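Local coordinates for protein 1-acyl-sn-glycerol-3-phosphate acyltransferase (Thermotoga maritima, PDB 5KYM) that transfers an acyl chain to the sn-2 position of lysophosphatidic acid, making phosphatidic acid at the membrane, at residues A[80-85]-A[186-191]. Numbering follows the deposited sequence.
Sequences VVANHQ and VSIWGT
The side-chain amide of N83 pairs with both backbone polar atoms of I188. From N83 CB, chi1 of 64° sets CG between the residue's own N and C, which turns the amide to the neighbouring strand. N83 CG comes 3.7 Å from both I188 N and I188 O, and the amide meets that backbone in its own plane. N83 OD1 accepts the I188 N-H at 2.8 Å, in the carbonyl plane and on a lone pair. N83 ND2 gives a nearly straight bond to I188 O (2.8 Å, 179°), and that oxygen lies in the amide plane. With both ends of the amide tied to one residue, its rotation about CB-CG is fixed. A leucine in place of N83 would probably leave I188 N and I188 O without these mates in a buried place.

Behind this pair, V186 N donates to V81 O at 2.8 Å. V80 CG1 meets V186 CG2, and A82 CB lies near V186 CB and I188 CD1. Ahead of it, Q85, extended beyond CG, reaches across. Q85 CG packs on T191 OG1, which is hydrogen-bonded to D89. Q85 OE1 takes the G190 N-H at 3.0 Å and also Y192 N, where helix 191-194 begins. Q85 NE2 approaches W189 CZ3 at 3.4 Å, with amide and ring planes 65° apart.

H84 turns away from strand 183-189, and its ND1 is hydrogen-bonded to D89 OD2. H84 and D89 match the HX4D motif of this acyltransferase family, probably the catalytic pair. The arrangement is a parallel strand pair in the central mixed sheet, continued past strand 79-82 by the asparagine and glutamine flanking the HX4D histidine.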
ATOM      1  N   VAL A  80       3.216  -7.192   3.465  1.00 44.07           N
ATOM      2  CA  VAL A  80       3.173  -6.971   2.002  1.00 40.20           C
ATOM      3  C   VAL A  80       4.480  -6.318   1.681  1.00 37.45           C
ATOM      4  O   VAL A  80       4.864  -5.374   2.317  1.00 35.19           O
ATOM      5  CB  VAL A  80       1.960  -6.122   1.536  1.00 39.43           C
ATOM      6  CG1 VAL A  80       1.976  -5.956   0.025  1.00 39.72           C
ATOM      7  CG2 VAL A  80       0.668  -6.779   1.922  1.00 38.71           C
ATOM      8  N   VAL A  81       5.192  -6.878   0.737  1.00 36.95           N
ATOM      9  CA  VAL A  81       6.407  -6.305   0.303  1.00 38.66           C
ATOM     10  C   VAL A  81       6.270  -6.009  -1.175  1.00 39.03           C
ATOM     11  O   VAL A  81       6.084  -6.904  -1.994  1.00 36.88           O
ATOM     12  CB  VAL A  81       7.588  -7.191   0.664  1.00 40.18           C
ATOM     13  CG1 VAL A  81       8.899  -6.740  -0.025  1.00 41.53           C
ATOM     14  CG2 VAL A  81       7.750  -7.186   2.187  1.00 40.31           C
ATOM     15  N   ALA A  82       6.346  -4.718  -1.498  1.00 41.03           N
ATOM     16  CA  ALA A  82       6.045  -4.250  -2.837  1.00 41.86           C
ATOM     17  C   ALA A  82       7.109  -3.301  -3.318  1.00 42.29           C
ATOM     18  O   ALA A  82       7.713  -2.605  -2.498  1.00 44.15           O
ATOM     19  CB  ALA A  82       4.671  -3.589  -2.861  1.00 40.59           C
ATOM     20  N   ASN A  83       7.326  -3.258  -4.645  1.00 42.45           N
ATOM     21  CA  ASN A  83       8.019  -2.117  -5.305  1.00 42.23           C
ATOM     22  C   ASN A  83       7.159  -0.839  -5.159  1.00 42.79           C
ATOM     23  O   ASN A  83       5.922  -0.897  -4.965  1.00 40.26           O
ATOM     24  CB  ASN A  83       8.355  -2.372  -6.756  1.00 40.45           C
ATOM     25  CG  ASN A  83       7.132  -2.542  -7.621  1.00 41.67           C
ATOM     26  OD1 ASN A  83       6.324  -3.411  -7.359  1.00 46.82           O
ATOM     27  ND2 ASN A  83       6.989  -1.746  -8.676  1.00 42.23           N
ATOM     28  N   HIS A  84       7.837   0.297  -5.232  1.00 44.80           N
ATOM     29  CA  HIS A  84       7.217   1.597  -4.921  1.00 46.01           C
ATOM     30  C   HIS A  84       7.496   2.612  -6.015  1.00 48.45           C
ATOM     31  O   HIS A  84       8.670   2.873  -6.351  1.00 50.85           O
ATOM     32  CB  HIS A  84       7.819   2.128  -3.642  1.00 45.26           C
ATOM     33  CG  HIS A  84       7.006   3.175  -2.976  1.00 42.20           C
ATOM     34  ND1 HIS A  84       5.680   3.361  -3.243  1.00 39.33           N
ATOM     35  CD2 HIS A  84       7.343   4.086  -2.044  1.00 41.84           C
ATOM     36  CE1 HIS A  84       5.216   4.319  -2.479  1.00 40.10           C
ATOM     37  NE2 HIS A  84       6.210   4.794  -1.749  1.00 41.37           N
ATOM     38  N   GLN A  85       6.449   3.134  -6.624  1.00 47.19           N
ATOM     39  CA  GLN A  85       6.658   4.003  -7.780  1.00 47.30           C
ATOM     40  C   GLN A  85       5.589   5.091  -7.929  1.00 47.11           C
ATOM     41  O   GLN A  85       5.476   5.684  -8.996  1.00 50.77           O
ATOM     42  CB  GLN A  85       6.745   3.133  -9.059  1.00 45.39           C
ATOM     43  CG  GLN A  85       5.412   2.514  -9.522  1.00 43.19           C
ATOM     44  CD  GLN A  85       5.525   1.739 -10.815  1.00 42.12           C
ATOM     45  OE1 GLN A  85       4.537   1.600 -11.535  1.00 39.17           O
ATOM     46  NE2 GLN A  85       6.732   1.242 -11.127  1.00 42.46           N
ATOM     47  N   VAL A 186       4.595  -8.463  -3.745  1.00 42.25           N
ATOM     48  CA  VAL A 186       3.642  -7.854  -4.678  1.00 41.86           C
ATOM     49  C   VAL A 186       4.379  -7.031  -5.687  1.00 40.34           C
ATOM     50  O   VAL A 186       5.269  -6.365  -5.307  1.00 43.66           O
ATOM     51  CB  VAL A 186       2.649  -6.935  -3.951  1.00 40.27           C
ATOM     52  CG1 VAL A 186       1.839  -6.124  -4.936  1.00 38.90           C
ATOM     53  CG2 VAL A 186       1.736  -7.791  -3.110  1.00 41.00           C
ATOM     54  N   SER A 187       3.985  -7.054  -6.950  1.00 37.99           N
ATOM     55  CA  SER A 187       4.626  -6.233  -7.950  1.00 37.10           C
ATOM     56  C   SER A 187       3.575  -5.296  -8.515  1.00 37.18           C
ATOM     57  O   SER A 187       2.470  -5.734  -8.884  1.00 35.98           O
ATOM     58  CB  SER A 187       5.149  -7.097  -9.070  1.00 37.58           C
ATOM     59  OG  SER A 187       5.940  -8.167  -8.611  1.00 37.31           O
ATOM     60  N   ILE A 188       3.918  -4.011  -8.598  1.00 37.19           N
ATOM     61  CA  ILE A 188       3.006  -2.942  -9.028  1.00 36.15           C
ATOM     62  C   ILE A 188       3.563  -2.383 -10.325  1.00 38.89           C
ATOM     63  O   ILE A 188       4.777  -2.020 -10.385  1.00 40.16           O
ATOM     64  CB  ILE A 188       3.031  -1.801  -8.030  1.00 35.26           C
ATOM     65  CG1 ILE A 188       2.508  -2.264  -6.657  1.00 35.01           C
ATOM     66  CG2 ILE A 188       2.213  -0.616  -8.556  1.00 35.36           C
ATOM     67  CD1 ILE A 188       2.480  -1.194  -5.566  1.00 34.49           C
ATOM     68  N   TRP A 189       2.732  -2.317 -11.373  1.00 38.63           N
ATOM     69  CA  TRP A 189       3.132  -1.597 -12.548  1.00 38.85           C
ATOM     70  C   TRP A 189       2.067  -0.717 -13.107  1.00 38.90           C
ATOM     71  O   TRP A 189       0.990  -1.174 -13.338  1.00 38.78           O
ATOM     72  CB  TRP A 189       3.494  -2.551 -13.627  1.00 40.79           C
ATOM     73  CG  TRP A 189       4.053  -1.795 -14.815  1.00 43.10           C
ATOM     74  CD1 TRP A 189       3.519  -1.651 -16.022  1.00 42.41           C
ATOM     75  CD2 TRP A 189       5.281  -1.070 -14.831  1.00 45.21           C
ATOM     76  NE1 TRP A 189       4.332  -0.897 -16.814  1.00 44.06           N
ATOM     77  CE2 TRP A 189       5.421  -0.508 -16.099  1.00 44.94           C
ATOM     78  CE3 TRP A 189       6.275  -0.844 -13.865  1.00 45.71           C
ATOM     79  CZ2 TRP A 189       6.487   0.296 -16.447  1.00 47.01           C
ATOM     80  CZ3 TRP A 189       7.342  -0.045 -14.207  1.00 47.12           C
ATOM     81  CH2 TRP A 189       7.437   0.526 -15.488  1.00 48.38           C
ATOM     82  N   GLY A 190       2.399   0.540 -13.380  1.00 41.97           N
ATOM     83  CA  GLY A 190       1.462   1.549 -13.920  1.00 42.10           C
ATOM     84  C   GLY A 190       1.063   2.735 -13.018  1.00 40.11           C
ATOM     85  O   GLY A 190       0.595   3.726 -13.507  1.00 38.97           O
ATOM     86  N   THR A 191       1.224   2.631 -11.723  1.00 39.25           N
ATOM     87  CA  THR A 191       0.931   3.722 -10.881  1.00 41.71           C
ATOM     88  C   THR A 191       1.959   4.819 -11.149  1.00 45.57           C
ATOM     89  O   THR A 191       1.663   6.009 -10.963  1.00 44.50           O
ATOM     90  CB  THR A 191       0.945   3.356  -9.387  1.00 42.76           C
ATOM     91  OG1 THR A 191       2.205   2.757  -9.012  1.00 45.14           O
ATOM     92  CG2 THR A 191      -0.120   2.446  -9.088  1.00 42.97           C
TER